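Long-range contacts in DUF3863 domain-containing protein (Parabacteroides distasonis, PDB 3LM3), which is of unknown function but is a putative glycoside hydrolase or deacetylase, so it may act on carbohydrates: residues T219-C224 against F343-S348; S240-G245 against H259-H264. All blocks are in the same frame, centred on the assembly; numbering follows the deposited sequence.

How the contacts relate
Along the chain the order is 219-224, 240-245, 259-264, 343-348, so contact 2 is nested inside the loop that contact 1 closes. Their centres lie about 9 Å apart, on one side of the centre of the chain. Contact 1 sets helix 222-225 against the edge strand 341-346 of the antiparallel sheet, whereas contact 2 sets a loop against helix 255-277. A probable hydrogen bond joins them, Asp-221 N to Arg-242 O (2.9 Å), and a hydrogen bond links His-264 NE2 and Glu-345 OE2. The carboxylates of Asp-221 and Glu-261 also meet, OD2 to OE2 at 2.6 Å. Three of the four segments each contribute one acid (Asp-221, Glu-261, Glu-345) to one buried cluster, bordered by the 240-245 loop.

Contact 1 of 2, residues T219-C224 against F343-S348; sequences TMDFIC and FVERGS
Asp-221, Phe-222 and Ile-223 meet Phe-343, Glu-345 and Gly-347 where the N-cap of the short helix 222-225 lies against the edge strand 341-346 of the four-stranded antiparallel sheet. The strand ends at Arg-346, and Gly-347 begins the loop beyond it.

The polar centre is a pair of acids belonging to a three-acid cluster that Glu-261 of contact 2 completes. Asp-221 OD1 lies 2.5 Å from Glu-345 OE2, the side chains crossing at about a right angle with their carboxylate planes 54° apart. Both have further support: Ser-353 bonds Asp-221 OD2, and His-264 bonds Glu-345 OE2. In Glu-345, CG lies opposite the backbone N, and the extended chain beyond it carries the carboxylate from the strand to the helix start.

Ile-223 N gives two weak hydrogen bonds: a capping bond to Asp-221 OD1 (3.0 Å) and a bond across the contact to Glu-345 OE1 (3.3 Å). The latter is bent, with an N-H...O angle of 142°, as expected for a donor divided between two acceptors.

The aromatic and aliphatic contacts flank this centre. The rings of Phe-222 and Phe-343 have centroids 5.3 Å apart and planes inclined at 48°, an oblique pairing in which Phe-222 CZ lies over one face of Phe-343. Phe-222 CE2 also reaches Phe-343 CB at 3.6 Å. Glu-345 OE1 sits at the edge of the Phe-222 ring, near its plane. Trp-361 meets Phe-222, while Tyr-190 packs edge-to-face with Phe-343. Toward the strand's end, Ile-223 crosses Glu-345 at a slant, its CG1 facing OE1, and presses its CD1 methyl to within 3.2 Å of Gly-347 N.

Contact 2 of 2, residues S240-G245 against H259-H264; sequences SRRGVG and HREVMH
The first torsions of Arg-242 (chi1 -177°) and Glu-261 (chi1 174°) both place CG opposite the backbone N, bringing the methylene parts of these side chains together. Glu-261 then bends at chi2 (59°), and its OE2 comes to 3.9 Å from Arg-242 CG. The chains cross at about a right angle, and Arg-242 CG and Glu-261 CG lie 4.1 Å apart. Here the loop leading into helix 247-253 rests against helix 255-277, and Trp-253 of helix 247-253 touches both side chains.

Beside them, Val-244 crosses Val-262, with Val-244 CB 4.1 Å from Val-262 CG1. The other methyl, Val-262 CG2, faces the loop backbone, 3.8 Å from Gly-243 O and 4.0 Å from Val-244 O. Val-244 O is bonded to Asn-284.

The opposite charges do not pair: Arg-242 NE and Glu-261 OE2 are 5.7 Å apart. Arg-242 forms a salt bridge with Asp-352 and Glu-261 a hydrogen bond with Ser-348. With no hydrogen bond between the two segments, loop and helix are joined by van der Waals contact of aliphatic carbons with one another and with oxygens; the guanidinium of Arg-242 and OE1 of Glu-261 find partners elsewhere, while Gly-243 O is buried without one.

Contact 1 of 2, residues T219-C224 against F343-S348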
loop_
_atom_site.group_PDB
_atom_site.type_symbol
_atom_site.label_atom_id
_atom_site.label_comp_id
_atom_site.label_asym_id
_atom_site.label_seq_id
_atom_site.Cartn_x
_atom_site.Cartn_y
_atom_site.Cartn_z
ATOM N N THR A 219 -4.758 0.305 -2.307
ATOM C CA THR A 219 -5.074 -0.429 -3.529
ATOM C C THR A 219 -5.378 0.555 -4.659
ATOM O O THR A 219 -6.262 1.402 -4.530
ATOM C CB THR A 219 -6.252 -1.364 -3.303
ATOM O OG1 THR A 219 -5.924 -2.275 -2.239
ATOM C CG2 THR A 219 -6.611 -2.132 -4.592
HETATM N N MSE A 220 -4.658 0.386 -5.764
HETATM C CA MSE A 220 -4.812 1.224 -6.949
HETATM C C MSE A 220 -5.797 0.666 -7.962
HETATM O O MSE A 220 -5.920 -0.548 -8.137
HETATM C CB MSE A 220 -3.481 1.385 -7.659
HETATM C CG MSE A 220 -2.460 2.168 -6.898
HETATM SE SE MSE A 220 -2.975 3.997 -6.618
HETATM C CE MSE A 220 -3.715 3.844 -4.902
ATOM N N ASP A 221 -6.437 1.583 -8.685
ATOM C CA ASP A 221 -7.059 1.221 -9.957
ATOM C C ASP A 221 -5.892 1.128 -10.927
ATOM O O ASP A 221 -5.238 2.123 -11.224
ATOM C CB ASP A 221 -8.056 2.294 -10.351
ATOM C CG ASP A 221 -8.781 1.967 -11.664
ATOM O OD1 ASP A 221 -8.132 1.369 -12.555
ATOM O OD2 ASP A 221 -10.005 2.287 -11.796
ATOM N N PHE A 222 -5.633 -0.081 -11.425
ATOM C CA PHE A 222 -4.450 -0.307 -12.253
ATOM C C PHE A 222 -4.419 0.567 -13.502
ATOM O O PHE A 222 -3.349 0.994 -13.951
ATOM C CB PHE A 222 -4.344 -1.775 -12.677
ATOM C CG PHE A 222 -3.991 -2.729 -11.569
ATOM C CD1 PHE A 222 -2.807 -2.592 -10.875
ATOM C CD2 PHE A 222 -4.754 -3.863 -11.338
ATOM C CE1 PHE A 222 -2.446 -3.502 -9.912
ATOM C CE2 PHE A 222 -4.389 -4.787 -10.364
ATOM C CZ PHE A 222 -3.220 -4.622 -9.686
ATOM N N ILE A 223 -5.576 0.856 -14.078
ATOM C CA ILE A 223 -5.618 1.721 -15.263
ATOM C C ILE A 223 -5.171 3.143 -14.906
ATOM O O ILE A 223 -4.370 3.753 -15.627
ATOM C CB ILE A 223 -7.011 1.677 -15.919
ATOM C CG1 ILE A 223 -7.185 0.278 -16.574
ATOM C CG2 ILE A 223 -7.154 2.773 -16.971
ATOM C CD1 ILE A 223 -8.587 -0.053 -17.009
ATOM N N CYS A 224 -5.642 3.679 -13.788
ATOM C CA CYS A 224 -5.241 5.012 -13.369
ATOM C C CYS A 224 -3.753 5.080 -13.039
ATOM O O CYS A 224 -3.077 6.079 -13.317
ATOM C CB CYS A 224 -6.035 5.453 -12.151
ATOM S SG CYS A 224 -7.846 5.399 -12.357
ATOM N N PHE A 343 -3.999 -10.333 -12.325
ATOM C CA PHE A 343 -5.155 -9.457 -12.286
ATOM C C PHE A 343 -5.612 -9.116 -13.680
ATOM O O PHE A 343 -4.785 -9.024 -14.587
ATOM C CB PHE A 343 -4.841 -8.155 -11.534
ATOM C CG PHE A 343 -4.371 -8.383 -10.138
ATOM C CD1 PHE A 343 -5.275 -8.630 -9.122
ATOM C CD2 PHE A 343 -3.022 -8.382 -9.836
ATOM C CE1 PHE A 343 -4.830 -8.918 -7.839
ATOM C CE2 PHE A 343 -2.579 -8.653 -8.522
ATOM C CZ PHE A 343 -3.493 -8.905 -7.534
ATOM N N VAL A 344 -6.914 -8.917 -13.823
ATOM C CA VAL A 344 -7.522 -8.421 -15.063
ATOM C C VAL A 344 -8.489 -7.306 -14.695
ATOM O O VAL A 344 -9.277 -7.460 -13.746
ATOM C CB VAL A 344 -8.277 -9.529 -15.813
ATOM C CG1 VAL A 344 -9.030 -8.950 -17.022
ATOM C CG2 VAL A 344 -7.327 -10.649 -16.222
ATOM N N GLU A 345 -8.428 -6.187 -15.403
ATOM C CA GLU A 345 -9.333 -5.066 -15.140
ATOM C C GLU A 345 -9.700 -4.364 -16.415
ATOM O O GLU A 345 -8.842 -4.117 -17.237
ATOM C CB GLU A 345 -8.661 -4.055 -14.223
ATOM C CG GLU A 345 -9.571 -2.871 -13.882
ATOM C CD GLU A 345 -8.864 -1.605 -13.530
ATOM O OE1 GLU A 345 -7.633 -1.620 -13.336
ATOM O OE2 GLU A 345 -9.570 -0.556 -13.381
ATOM N N ARG A 346 -10.975 -4.031 -16.557
ATOM C CA ARG A 346 -11.413 -3.031 -17.533
ATOM C C ARG A 346 -11.766 -1.746 -16.812
ATOM O O ARG A 346 -12.111 -1.749 -15.626
ATOM C CB ARG A 346 -12.584 -3.511 -18.375
ATOM C CG ARG A 346 -12.197 -4.565 -19.342
ATOM C CD ARG A 346 -13.389 -5.066 -20.129
ATOM N NE ARG A 346 -12.938 -5.977 -21.168
ATOM C CZ ARG A 346 -13.695 -6.385 -22.189
ATOM N NH1 ARG A 346 -14.951 -5.985 -22.300
ATOM N NH2 ARG A 346 -13.171 -7.206 -23.090
ATOM N N GLY A 347 -11.668 -0.611 -17.496
ATOM C CA GLY A 347 -11.941 0.660 -16.829
ATOM C C GLY A 347 -13.364 0.728 -16.312
ATOM O O GLY A 347 -14.282 0.141 -16.905
ATOM N N SER A 348 -13.567 1.464 -15.226
ATOM C CA SER A 348 -14.899 1.645 -14.674
ATOM C C SER A 348 -15.792 2.474 -15.565
ATOM O O SER A 348 -17.013 2.451 -15.431
ATOM C CB SER A 348 -14.840 2.303 -13.306
ATOM O OG SER A 348 -14.338 3.629 -13.378
#

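Contact 2 of 2, residues S240-G245 against H259-H264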
loop_
_atom_site.group_PDB
_atom_site.type_symbol
_atom_site.label_atom_id
_atom_site.label_comp_id
_atom_site.label_asym_id
_atom_site.label_seq_id
_atom_site.Cartn_x
_atom_site.Cartn_y
_atom_site.Cartn_z
ATOM N N SER A 240 -2.671 9.501 -10.863
ATOM C CA SER A 240 -2.009 8.203 -10.739
ATOM C C SER A 240 -2.151 7.497 -9.387
ATOM O O SER A 240 -1.759 6.336 -9.266
ATOM C CB SER A 240 -0.534 8.359 -11.059
ATOM O OG SER A 240 0.079 9.124 -10.071
ATOM N N ARG A 241 -2.758 8.168 -8.404
ATOM C CA ARG A 241 -3.018 7.562 -7.095
ATOM C C ARG A 241 -4.455 7.191 -6.852
ATOM O O ARG A 241 -4.844 6.844 -5.730
ATOM C CB ARG A 241 -2.532 8.494 -5.981
ATOM C CG ARG A 241 -1.039 8.765 -6.012
ATOM C CD ARG A 241 -0.211 7.478 -5.959
ATOM N NE ARG A 241 -0.550 6.716 -4.767
ATOM C CZ ARG A 241 -0.191 5.459 -4.530
ATOM N NH1 ARG A 241 0.510 4.778 -5.436
ATOM N NH2 ARG A 241 -0.558 4.903 -3.374
ATOM N N ARG A 242 -5.259 7.193 -7.917
ATOM C CA ARG A 242 -6.655 6.812 -7.791
ATOM C C ARG A 242 -6.883 5.295 -7.648
ATOM O O ARG A 242 -6.406 4.479 -8.459
ATOM C CB ARG A 242 -7.432 7.338 -8.985
ATOM C CG ARG A 242 -8.910 7.040 -8.895
ATOM C CD ARG A 242 -9.706 7.975 -9.813
ATOM N NE ARG A 242 -9.744 9.319 -9.253
ATOM C CZ ARG A 242 -9.181 10.419 -9.764
ATOM N NH1 ARG A 242 -8.563 10.427 -10.934
ATOM N NH2 ARG A 242 -9.258 11.568 -9.102
ATOM N N GLY A 243 -7.691 4.951 -6.641
ATOM C CA GLY A 243 -8.117 3.601 -6.404
ATOM C C GLY A 243 -9.113 3.573 -5.280
ATOM O O GLY A 243 -10.229 4.094 -5.439
ATOM N N VAL A 244 -8.727 3.022 -4.130
ATOM C CA VAL A 244 -9.586 3.026 -2.953
ATOM C C VAL A 244 -9.341 4.175 -1.991
ATOM O O VAL A 244 -10.141 4.388 -1.085
ATOM C CB VAL A 244 -9.531 1.691 -2.177
ATOM C CG1 VAL A 244 -9.930 0.497 -3.071
ATOM C CG2 VAL A 244 -8.145 1.498 -1.549
ATOM N N GLY A 245 -8.281 4.933 -2.205
ATOM C CA GLY A 245 -7.975 6.017 -1.287
ATOM C C GLY A 245 -9.066 7.084 -1.371
ATOM O O GLY A 245 -9.540 7.430 -2.468
ATOM N N HIS A 259 -17.640 6.737 -4.521
ATOM C CA HIS A 259 -17.952 5.413 -4.031
ATOM C C HIS A 259 -17.900 4.357 -5.139
ATOM O O HIS A 259 -17.380 3.272 -4.942
ATOM C CB HIS A 259 -19.327 5.417 -3.390
ATOM C CG HIS A 259 -19.702 4.122 -2.776
ATOM N ND1 HIS A 259 -19.017 3.588 -1.703
ATOM C CD2 HIS A 259 -20.657 3.228 -3.118
ATOM C CE1 HIS A 259 -19.569 2.419 -1.397
ATOM N NE2 HIS A 259 -20.568 2.182 -2.230
ATOM N N ARG A 260 -18.434 4.709 -6.309
ATOM C CA ARG A 260 -18.470 3.777 -7.415
ATOM C C ARG A 260 -17.048 3.384 -7.842
ATOM O O ARG A 260 -16.788 2.219 -8.166
ATOM C CB ARG A 260 -19.226 4.366 -8.605
ATOM C CG ARG A 260 -20.728 4.386 -8.421
ATOM C CD ARG A 260 -21.381 5.015 -9.635
ATOM N NE ARG A 260 -22.843 4.892 -9.652
ATOM C CZ ARG A 260 -23.691 5.711 -9.051
ATOM N NH1 ARG A 260 -23.269 6.776 -8.361
ATOM N NH2 ARG A 260 -24.994 5.458 -9.172
ATOM N N GLU A 261 -16.117 4.338 -7.849
ATOM C CA GLU A 261 -14.733 4.026 -8.227
ATOM C C GLU A 261 -14.054 3.144 -7.167
ATOM O O GLU A 261 -13.306 2.233 -7.498
ATOM C CB GLU A 261 -13.962 5.305 -8.477
ATOM C CG GLU A 261 -12.483 5.118 -8.748
ATOM C CD GLU A 261 -12.119 4.255 -9.927
ATOM O OE1 GLU A 261 -12.950 4.033 -10.836
ATOM O OE2 GLU A 261 -10.930 3.824 -9.933
ATOM N N VAL A 262 -14.338 3.407 -5.889
ATOM C CA VAL A 262 -13.796 2.572 -4.800
ATOM C C VAL A 262 -14.323 1.138 -4.906
ATOM O O VAL A 262 -13.536 0.191 -4.817
ATOM C CB VAL A 262 -14.105 3.187 -3.431
ATOM C CG1 VAL A 262 -13.620 2.288 -2.314
ATOM C CG2 VAL A 262 -13.408 4.554 -3.320
HETATM N N MSE A 263 -15.621 0.980 -5.160
HETATM C CA MSE A 263 -16.181 -0.372 -5.339
HETATM C C MSE A 263 -15.570 -1.071 -6.534
HETATM O O MSE A 263 -15.242 -2.265 -6.462
HETATM C CB MSE A 263 -17.701 -0.331 -5.472
HETATM C CG MSE A 263 -18.423 0.193 -4.212
HETATM SE SE MSE A 263 -18.248 -0.892 -2.606
HETATM C CE MSE A 263 -16.797 0.104 -1.774
ATOM N N HIS A 264 -15.419 -0.350 -7.649
ATOM C CA HIS A 264 -14.816 -0.911 -8.849
ATOM C C HIS A 264 -13.402 -1.423 -8.565
ATOM O O HIS A 264 -13.008 -2.518 -8.981
ATOM C CB HIS A 264 -14.756 0.151 -9.950
ATOM C CG HIS A 264 -13.949 -0.262 -11.138
ATOM N ND1 HIS A 264 -14.482 -1.027 -12.149
ATOM C CD2 HIS A 264 -12.644 -0.055 -11.456
ATOM C CE1 HIS A 264 -13.546 -1.251 -13.055
ATOM N NE2 HIS A 264 -12.416 -0.699 -12.644
#